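Local coordinates for protein possible metal-dependent hydrolase (Veillonella parvula, PDB 3RPC) that is probably a zinc-dependent hydrolase of the metallo-beta-lactamase superfamily, holding two zinc ions in its active site, with a natural substrate that is not established, at residues P141-L146 against A194-F199; K208-M213 against K238-F243; R212-K217 against N247-H252. One frame throughout, in Å; residues are numbered along the deposited sequence.

Contact 1: P141-L146 against A194-F199; sequences PVLAPL and AQILGF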
loop_
_atom_site.group_PDB
_atom_site.type_symbol
_atom_site.label_atom_id
_atom_site.label_comp_id
_atom_site.label_asym_id
_atom_site.label_seq_id
_atom_site.Cartn_x
_atom_site.Cartn_y
_atom_site.Cartn_z
ATOM N N PRO A 141 15.508 4.982 -10.180
ATOM C CA PRO A 141 16.162 5.344 -8.914
ATOM C C PRO A 141 16.163 6.849 -8.644
ATOM O O PRO A 141 16.292 7.276 -7.493
ATOM C CB PRO A 141 17.603 4.852 -9.105
ATOM C CG PRO A 141 17.545 3.875 -10.234
ATOM C CD PRO A 141 16.443 4.348 -11.126
ATOM N N VAL A 142 16.035 7.647 -9.695
ATOM C CA VAL A 142 16.029 9.094 -9.526
ATOM C C VAL A 142 14.637 9.589 -9.151
ATOM O O VAL A 142 14.474 10.322 -8.178
ATOM C CB VAL A 142 16.524 9.825 -10.788
ATOM C CG1 VAL A 142 16.431 11.333 -10.596
ATOM C CG2 VAL A 142 17.955 9.411 -11.107
ATOM N N LEU A 143 13.635 9.155 -9.909
ATOM C CA LEU A 143 12.266 9.601 -9.688
ATOM C C LEU A 143 11.663 9.040 -8.401
ATOM O O LEU A 143 10.958 9.743 -7.679
ATOM C CB LEU A 143 11.393 9.218 -10.885
ATOM C CG LEU A 143 9.959 9.746 -10.876
ATOM C CD1 LEU A 143 9.937 11.256 -10.654
ATOM C CD2 LEU A 143 9.255 9.376 -12.169
ATOM N N ALA A 144 11.938 7.773 -8.117
ATOM C CA ALA A 144 11.308 7.096 -6.982
ATOM C C ALA A 144 11.363 7.833 -5.634
ATOM O O ALA A 144 10.324 8.044 -5.014
ATOM C CB ALA A 144 11.822 5.644 -6.853
ATOM N N PRO A 145 12.563 8.220 -5.174
ATOM C CA PRO A 145 12.617 8.881 -3.864
ATOM C C PRO A 145 11.915 10.240 -3.885
ATOM O O PRO A 145 11.452 10.717 -2.845
ATOM C CB PRO A 145 14.122 9.043 -3.608
ATOM C CG PRO A 145 14.742 9.021 -4.963
ATOM C CD PRO A 145 13.897 8.085 -5.787
ATOM N N LEU A 146 11.832 10.854 -5.060
ATOM C CA LEU A 146 11.121 12.120 -5.198
ATOM C C LEU A 146 9.608 11.936 -5.110
ATOM O O LEU A 146 8.887 12.845 -4.706
ATOM C CB LEU A 146 11.499 12.808 -6.510
ATOM C CG LEU A 146 12.961 13.249 -6.581
ATOM C CD1 LEU A 146 13.324 13.705 -7.986
ATOM C CD2 LEU A 146 13.233 14.346 -5.561
ATOM N N ALA A 194 -0.256 15.546 -13.177
ATOM C CA ALA A 194 1.104 16.051 -13.083
ATOM C C ALA A 194 2.057 15.125 -13.836
ATOM O O ALA A 194 2.005 13.901 -13.663
ATOM C CB ALA A 194 1.510 16.166 -11.622
ATOM N N GLN A 195 2.932 15.703 -14.648
ATOM C CA GLN A 195 3.826 14.903 -15.486
ATOM C C GLN A 195 5.283 15.298 -15.347
ATOM O O GLN A 195 5.615 16.448 -15.035
ATOM C CB GLN A 195 3.397 14.976 -16.947
ATOM C CG GLN A 195 2.078 14.313 -17.195
ATOM C CD GLN A 195 1.795 14.125 -18.670
ATOM O OE1 GLN A 195 1.441 15.063 -19.360
ATOM N NE2 GLN A 195 1.956 12.897 -19.158
ATOM N N ILE A 196 6.143 14.323 -15.627
ATOM C CA ILE A 196 7.583 14.465 -15.523
ATOM C C ILE A 196 8.162 14.394 -16.922
ATOM O O ILE A 196 7.676 13.619 -17.742
ATOM C CB ILE A 196 8.184 13.295 -14.717
ATOM C CG1 ILE A 196 7.431 13.088 -13.390
ATOM C CG2 ILE A 196 9.679 13.521 -14.482
ATOM C CD1 ILE A 196 7.450 14.283 -12.461
ATOM N N LEU A 197 9.186 15.194 -17.207
ATOM C CA LEU A 197 9.815 15.150 -18.521
ATOM C C LEU A 197 10.379 13.757 -18.778
ATOM O O LEU A 197 10.999 13.146 -17.903
ATOM C CB LEU A 197 10.903 16.222 -18.644
ATOM C CG LEU A 197 10.472 17.685 -18.485
ATOM C CD1 LEU A 197 11.690 18.601 -18.514
ATOM C CD2 LEU A 197 9.469 18.085 -19.554
ATOM N N GLY A 198 10.135 13.241 -19.979
ATOM C CA GLY A 198 10.661 11.945 -20.365
ATOM C C GLY A 198 9.798 10.754 -19.998
ATOM O O GLY A 198 10.167 9.616 -20.286
ATOM N N PHE A 199 8.648 11.001 -19.374
ATOM C CA PHE A 199 7.726 9.929 -18.978
ATOM C C PHE A 199 6.311 10.196 -19.494
ATOM O O PHE A 199 5.825 11.317 -19.415
ATOM C CB PHE A 199 7.693 9.754 -17.453
ATOM C CG PHE A 199 8.991 9.271 -16.865
ATOM C CD1 PHE A 199 10.029 10.157 -16.611
ATOM C CD2 PHE A 199 9.170 7.927 -16.569
ATOM C CE1 PHE A 199 11.229 9.707 -16.074
ATOM C CE2 PHE A 199 10.364 7.469 -16.029
ATOM C CZ PHE A 199 11.393 8.355 -15.783
#
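Leu-143 of segment 141-146 faces Ile-196 and Phe-199 of an irregular loop across a wide backbone spacing, the CA atoms of Leu-143 and Ile-196 lying 8.9 Å apart. Side chains alone bridge that distance. Leu-143 is modelled in two conformers, and the packing described here belongs to one of them. In it CG stands opposite the backbone N (chi1 -174°), which carries the forked end of the side chain out from the main chain and gives each methyl its own partner. CD2 sits squarely over the centre of the Phe-199 ring in a CH-pi contact, 4.3 Å from the centroid and 8° off the ring normal. The other branch, CD1, approaches the methylene CG1 of Ile-196 at 4.1 Å, the two side chains running at a slant to one another.

Ile-196 and Phe-199 are brought to the same partner by a type II beta turn that spans them and is closed by the bond from Phe-199 N to Ile-196 O at 3.2 Å. Gly-198, with its positive phi of 88°, occupies the third position of the turn. Met-137 of helix 135-138 touches both Leu-143 and Phe-199 and extends the apolar cluster, while Ala-144 and Pro-145 pack on Leu-180 of the second subunit.

The side chain of Ile-196 is about 10 Å from a zinc ion, and Leu-146 O receives a weak hydrogen bond from NE2 of the zinc ligand His-74. The contact joins the region of helix 143-147 to the loop between strand 186-190 and helix 207-216; in the metallo-beta-lactamase fold, a sandwich of two sheets flanked by helices, such connections surround the metal site.

Contact 2: K208-M213 against K238-F243; sequences KDIGRM and KDVRKF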
loop_
_atom_site.group_PDB
_atom_site.type_symbol
_atom_site.label_atom_id
_atom_site.label_comp_id
_atom_site.label_asym_id
_atom_site.label_seq_id
_atom_site.Cartn_x
_atom_site.Cartn_y
_atom_site.Cartn_z
ATOM N N LYS A 208 -8.990 10.107 -17.289
ATOM C CA LYS A 208 -9.295 8.676 -17.371
ATOM C C LYS A 208 -9.837 8.160 -16.042
ATOM O O LYS A 208 -10.792 7.374 -15.993
ATOM C CB LYS A 208 -8.060 7.880 -17.773
ATOM C CG LYS A 208 -8.339 6.433 -18.106
ATOM C CD LYS A 208 -7.094 5.756 -18.678
ATOM C CE LYS A 208 -6.444 6.596 -19.776
ATOM N NZ LYS A 208 -7.234 6.635 -21.039
ATOM N N ASP A 209 -9.215 8.609 -14.954
ATOM C CA ASP A 209 -9.621 8.211 -13.612
ATOM C C ASP A 209 -10.987 8.755 -13.221
ATOM O O ASP A 209 -11.749 8.090 -12.524
ATOM C CB ASP A 209 -8.550 8.644 -12.613
ATOM C CG ASP A 209 -7.176 8.179 -13.041
ATOM O OD1 ASP A 209 -6.851 7.007 -12.767
ATOM O OD2 ASP A 209 -6.453 8.944 -13.717
ATOM N N ILE A 210 -11.299 9.968 -13.664
ATOM C CA ILE A 210 -12.610 10.517 -13.385
ATOM C C ILE A 210 -13.686 9.654 -14.032
ATOM O O ILE A 210 -14.689 9.325 -13.410
ATOM C CB ILE A 210 -12.727 11.961 -13.887
ATOM C CG1 ILE A 210 -11.720 12.853 -13.167
ATOM C CG2 ILE A 210 -14.160 12.483 -13.712
ATOM C CD1 ILE A 210 -11.778 14.310 -13.618
ATOM N N GLY A 211 -13.478 9.278 -15.291
ATOM C CA GLY A 211 -14.460 8.450 -15.962
ATOM C C GLY A 211 -14.610 7.121 -15.239
ATOM O O GLY A 211 -15.725 6.616 -15.062
ATOM N N ARG A 212 -13.484 6.559 -14.804
ATOM C CA ARG A 212 -13.509 5.248 -14.160
ATOM C C ARG A 212 -14.199 5.347 -12.810
ATOM O O ARG A 212 -14.918 4.430 -12.402
ATOM C CB ARG A 212 -12.089 4.692 -13.999
ATOM C CG ARG A 212 -12.036 3.227 -13.576
ATOM C CD ARG A 212 -10.602 2.731 -13.428
ATOM N NE ARG A 212 -9.823 2.949 -14.650
ATOM C CZ ARG A 212 -8.799 3.796 -14.731
ATOM N NH1 ARG A 212 -8.405 4.478 -13.656
ATOM N NH2 ARG A 212 -8.153 3.951 -15.878
HETATM N N MSE A 213 -13.992 6.462 -12.116
HETATM C CA MSE A 213 -14.610 6.630 -10.804
HETATM C C MSE A 213 -16.131 6.686 -10.905
HETATM O O MSE A 213 -16.847 6.190 -10.026
HETATM C CB MSE A 213 -14.096 7.896 -10.102
HETATM C CG MSE A 213 -14.486 8.007 -8.628
HETATM SE SE MSE A 213 -13.617 6.600 -7.582
HETATM C CE MSE A 213 -11.829 7.278 -7.545
ATOM N N LYS A 238 -10.322 23.420 -17.345
ATOM C CA LYS A 238 -10.941 23.507 -18.668
ATOM C C LYS A 238 -10.949 22.122 -19.314
ATOM O O LYS A 238 -11.958 21.699 -19.894
ATOM C CB LYS A 238 -10.180 24.497 -19.556
ATOM C CG LYS A 238 -10.433 25.960 -19.247
ATOM C CD LYS A 238 -9.516 26.841 -20.086
ATOM C CE LYS A 238 -9.670 28.315 -19.746
ATOM N NZ LYS A 238 -8.631 29.142 -20.429
ATOM N N ASP A 239 -9.828 21.409 -19.196
ATOM C CA ASP A 239 -9.708 20.063 -19.764
ATOM C C ASP A 239 -10.725 19.113 -19.131
ATOM O O ASP A 239 -11.399 18.345 -19.821
ATOM C CB ASP A 239 -8.301 19.501 -19.554
ATOM C CG ASP A 239 -7.222 20.319 -20.244
ATOM O OD1 ASP A 239 -7.552 21.133 -21.131
ATOM O OD2 ASP A 239 -6.032 20.129 -19.902
ATOM N N VAL A 240 -10.845 19.165 -17.811
ATOM C CA VAL A 240 -11.764 18.262 -17.137
ATOM C C VAL A 240 -13.203 18.609 -17.497
ATOM O O VAL A 240 -14.026 17.717 -17.716
ATOM C CB VAL A 240 -11.556 18.279 -15.611
ATOM C CG1 VAL A 240 -12.710 17.563 -14.910
ATOM C CG2 VAL A 240 -10.229 17.629 -15.260
ATOM N N ARG A 241 -13.505 19.901 -17.575
ATOM C CA ARG A 241 -14.861 20.320 -17.927
ATOM C C ARG A 241 -15.286 19.828 -19.315
ATOM O O ARG A 241 -16.425 19.369 -19.493
ATOM C CB ARG A 241 -15.016 21.838 -17.775
ATOM C CG ARG A 241 -15.032 22.219 -16.306
ATOM C CD ARG A 241 -14.894 23.695 -16.087
ATOM N NE ARG A 241 -15.026 23.986 -14.664
ATOM C CZ ARG A 241 -14.482 25.039 -14.066
ATOM N NH1 ARG A 241 -13.761 25.904 -14.769
ATOM N NH2 ARG A 241 -14.656 25.218 -12.762
ATOM N N LYS A 242 -14.369 19.873 -20.281
ATOM C CA LYS A 242 -14.671 19.366 -21.622
ATOM C C LYS A 242 -14.953 17.864 -21.568
ATOM O O LYS A 242 -15.895 17.361 -22.186
ATOM C CB LYS A 242 -13.503 19.639 -22.579
ATOM C CG LYS A 242 -13.778 19.165 -24.016
ATOM C CD LYS A 242 -12.734 19.663 -25.019
ATOM C CE LYS A 242 -11.349 19.090 -24.749
ATOM N NZ LYS A 242 -10.404 19.407 -25.889
ATOM N N PHE A 243 -14.134 17.155 -20.808
ATOM C CA PHE A 243 -14.235 15.710 -20.719
ATOM C C PHE A 243 -15.552 15.294 -20.077
ATOM O O PHE A 243 -16.245 14.406 -20.585
ATOM C CB PHE A 243 -13.046 15.176 -19.915
ATOM C CG PHE A 243 -13.082 13.696 -19.666
ATOM C CD1 PHE A 243 -12.586 12.815 -20.606
ATOM C CD2 PHE A 243 -13.591 13.199 -18.475
ATOM C CE1 PHE A 243 -12.608 11.445 -20.366
ATOM C CE2 PHE A 243 -13.626 11.824 -18.233
ATOM C CZ PHE A 243 -13.126 10.956 -19.176
#
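Ile-210 and Phe-243 reach across from neighbouring helices, 208-213 and 238-243, to form with Val-240 a largely apolar join, to which Gly-211 supplies main chain only. The segment axes come within 10.9 Å and cross at -40°, running broadly in the same direction.

Packing is closest at the buried end. The terminal methyl CD1 of Ile-210, carried outward by an extended chi2 of 180°, meets both branches of Val-240: CG1 at 3.6 Å and CG2 at 4.0 Å. One methyl therefore rests against the fork of the valine. Beside this pair the Phe-243 ring points at the other helix and presents its edge to the backbone, with CE2 3.9 Å from Gly-211 N. Lacking a side chain, Gly-211 allows the ring this close to the main chain. Ile-210 CB lies farther off, 4.4 Å from Phe-243 CE2.

The solvent side is looser: Lys-208 directs its CB away from the partner helix, and it is exposed, as are Lys-238 and Lys-242. On a face of helix 207-216 not turned to the partner, where Asp-209 is buried, Arg-212 NH1 forms a salt bridge with Asp-209 OD1 at 3.1 Å; the acceptor lies near the guanidinium plane, but the donor comes from well above the carboxylate plane and the bond is bent. Asp-209 OD2 is also bound, by Gly-206 N, and Arg-212 makes a cation-pi contact with Trp-171.

Arg-212 thus pairs with Asp-209, and Arg-241 with Glu-257, away from the interface, consistent with a join held by apolar packing, without directional bonds between these two segments.

Contact 3: R212-K217 against N247-H252; sequences RMVVRK and NNIESH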
loop_
_atom_site.group_PDB
_atom_site.type_symbol
_atom_site.label_atom_id
_atom_site.label_comp_id
_atom_site.label_asym_id
_atom_site.label_seq_id
_atom_site.Cartn_x
_atom_site.Cartn_y
_atom_site.Cartn_z
ATOM N N ARG A 212 -13.484 6.559 -14.804
ATOM C CA ARG A 212 -13.509 5.248 -14.160
ATOM C C ARG A 212 -14.199 5.347 -12.810
ATOM O O ARG A 212 -14.918 4.430 -12.402
ATOM C CB ARG A 212 -12.089 4.692 -13.999
ATOM C CG ARG A 212 -12.036 3.227 -13.576
ATOM C CD ARG A 212 -10.602 2.731 -13.428
ATOM N NE ARG A 212 -9.823 2.949 -14.650
ATOM C CZ ARG A 212 -8.799 3.796 -14.731
ATOM N NH1 ARG A 212 -8.405 4.478 -13.656
ATOM N NH2 ARG A 212 -8.153 3.951 -15.878
HETATM N N MSE A 213 -13.992 6.462 -12.116
HETATM C CA MSE A 213 -14.610 6.630 -10.804
HETATM C C MSE A 213 -16.131 6.686 -10.905
HETATM O O MSE A 213 -16.847 6.190 -10.026
HETATM C CB MSE A 213 -14.096 7.896 -10.102
HETATM C CG MSE A 213 -14.486 8.007 -8.628
HETATM SE SE MSE A 213 -13.617 6.600 -7.582
HETATM C CE MSE A 213 -11.829 7.278 -7.545
ATOM N N VAL A 214 -16.631 7.308 -11.967
ATOM C CA VAL A 214 -18.064 7.428 -12.161
ATOM C C VAL A 214 -18.690 6.059 -12.428
ATOM O O VAL A 214 -19.799 5.774 -11.970
ATOM C CB VAL A 214 -18.390 8.414 -13.298
ATOM C CG1 VAL A 214 -19.855 8.315 -13.690
ATOM C CG2 VAL A 214 -18.031 9.845 -12.870
ATOM N N VAL A 215 -17.962 5.209 -13.149
ATOM C CA VAL A 215 -18.422 3.845 -13.385
ATOM C C VAL A 215 -18.408 3.052 -12.082
ATOM O O VAL A 215 -19.362 2.330 -11.768
ATOM C CB VAL A 215 -17.553 3.131 -14.426
ATOM C CG1 VAL A 215 -17.926 1.653 -14.521
ATOM C CG2 VAL A 215 -17.689 3.814 -15.784
ATOM N N ARG A 216 -17.336 3.193 -11.311
ATOM C CA ARG A 216 -17.222 2.401 -10.084
ATOM C C ARG A 216 -18.231 2.816 -9.020
ATOM O O ARG A 216 -18.798 1.967 -8.334
ATOM C CB ARG A 216 -15.802 2.451 -9.509
ATOM C CG ARG A 216 -15.511 1.355 -8.486
ATOM C CD ARG A 216 -15.319 -0.012 -9.144
ATOM N NE ARG A 216 -14.054 -0.083 -9.862
ATOM C CZ ARG A 216 -13.928 0.002 -11.183
ATOM N NH1 ARG A 216 -12.728 -0.052 -11.737
ATOM N NH2 ARG A 216 -15.005 0.135 -11.954
ATOM N N LYS A 217 -18.467 4.121 -8.905
ATOM C CA LYS A 217 -19.329 4.670 -7.867
ATOM C C LYS A 217 -20.334 5.642 -8.467
ATOM O O LYS A 217 -20.191 6.858 -8.330
ATOM C CB LYS A 217 -18.483 5.371 -6.798
ATOM C CG LYS A 217 -17.592 4.419 -6.008
ATOM C CD LYS A 217 -18.440 3.451 -5.183
ATOM C CE LYS A 217 -17.584 2.560 -4.308
ATOM N NZ LYS A 217 -18.387 1.458 -3.701
ATOM N N ASN A 247 -18.719 13.341 -21.979
ATOM C CA ASN A 247 -19.113 12.022 -21.498
ATOM C C ASN A 247 -20.416 12.000 -20.711
ATOM O O ASN A 247 -20.815 10.957 -20.179
ATOM C CB ASN A 247 -17.994 11.384 -20.681
ATOM C CG ASN A 247 -16.881 10.876 -21.549
ATOM O OD1 ASN A 247 -17.081 9.942 -22.327
ATOM N ND2 ASN A 247 -15.708 11.485 -21.443
ATOM N N ASN A 248 -21.091 13.145 -20.654
ATOM C CA ASN A 248 -22.402 13.228 -20.016
ATOM C C ASN A 248 -22.367 12.875 -18.539
ATOM O O ASN A 248 -23.324 12.311 -18.000
ATOM C CB ASN A 248 -23.394 12.325 -20.744
ATOM C CG ASN A 248 -23.350 12.530 -22.239
ATOM O OD1 ASN A 248 -23.693 13.611 -22.724
ATOM N ND2 ASN A 248 -22.923 11.509 -22.976
ATOM N N ILE A 249 -21.274 13.233 -17.872
ATOM C CA ILE A 249 -21.138 12.926 -16.446
ATOM C C ILE A 249 -21.017 14.159 -15.552
ATOM O O ILE A 249 -20.532 14.076 -14.415
ATOM C CB ILE A 249 -19.969 11.940 -16.198
ATOM C CG1 ILE A 249 -18.660 12.471 -16.796
ATOM C CG2 ILE A 249 -20.308 10.571 -16.791
ATOM C CD1 ILE A 249 -17.438 11.561 -16.543
ATOM N N GLU A 250 -21.489 15.298 -16.048
ATOM C CA GLU A 250 -21.427 16.533 -15.270
ATOM C C GLU A 250 -22.195 16.461 -13.953
ATOM O O GLU A 250 -21.829 17.126 -12.986
ATOM C CB GLU A 250 -21.952 17.701 -16.097
ATOM C CG GLU A 250 -21.004 18.125 -17.185
ATOM C CD GLU A 250 -21.652 19.061 -18.181
ATOM O OE1 GLU A 250 -21.005 20.058 -18.567
ATOM O OE2 GLU A 250 -22.803 18.786 -18.584
ATOM N N SER A 251 -23.272 15.679 -13.914
ATOM C CA SER A 251 -24.050 15.564 -12.682
ATOM C C SER A 251 -23.293 14.796 -11.598
ATOM O O SER A 251 -23.644 14.868 -10.414
ATOM C CB SER A 251 -25.395 14.887 -12.940
ATOM O OG SER A 251 -26.229 15.704 -13.743
ATOM N N HIS A 252 -22.265 14.056 -12.007
ATOM C CA HIS A 252 -21.482 13.221 -11.095
ATOM C C HIS A 252 -20.212 13.899 -10.597
ATOM O O HIS A 252 -19.692 13.533 -9.548
ATOM C CB HIS A 252 -21.060 11.919 -11.788
ATOM C CG HIS A 252 -22.201 11.060 -12.216
ATOM N ND1 HIS A 252 -22.582 9.926 -11.528
ATOM C CD2 HIS A 252 -23.028 11.149 -13.285
ATOM C CE1 HIS A 252 -23.603 9.362 -12.150
ATOM N NE2 HIS A 252 -23.894 10.086 -13.219
HETATM O O HOH W 1 -20.623 9.336 -9.560
#
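Val-214 inserts its two methyls between the side chains of Ile-249 and His-252, meeting the histidine at about a right angle and the isoleucine on a slant. CG1 stands over one face of the imidazole in a CH-pi contact, 4.0 Å from the centroid and 17° off the normal. It is displaced toward the rim, where ND1 is among the nearest ring atoms. CG2, the other branch, leans on His-252 CB at 3.8 Å, so the valine covers both the ring and its root.

Ile-249 completes the apolar group with both its branches. Its CG2 approaches Val-214 CG1 at 3.9 Å, while its CD1 lies 4.1 Å from Val-214 CG2. A chi1 of 55° tucks CG1 of Ile-249 between its own backbone N and carbonyl carbon, which brings CD1 against that valine methyl.

The histidine ring is also held at its edge. A water in the ring plane lies 2.8 Å from His-252 ND1 and donates to Lys-217 O, also at 2.8 Å, linking the ring to the first residue beyond helix 207-216. The methyl covers one face while the water bonds at the edge, two contacts that restrain the ring's rotation.

Behind the contact, Val-214 also rests on Ile-222, whose backbone bonds with His-252. A Schellman motif with Asn-248 as its C-prime residue ends helix 237-246 and turns the chain toward strand 253-254. Such packing of one connecting helix against the link that follows the next belongs to consecutive beta-alpha-beta crossovers, here over the parallel strands of the metallo-beta-lactamase fold.

How the contacts relate
Contact 1 closes before the other two open along the chain and stands apart, its centre 23 Å from that of contact 2 and 29 Å from that of contact 3, on the zinc-site side of the fold. Contacts 2 and 3 form one continuous layer, with centres 8 Å apart. Both draw on helix 207-216, sharing Arg-212 and Met-213, and they meet where Phe-243 CE2 packs on Ile-249 CD1 at 4.2 Å. Together they bind that helix, which lies on strands 186-190 and 221-225, to helix 237-246 and its exit toward strand 253-254. The helix-to-loop packing on the zinc side is thus spatially separate from this helical layer.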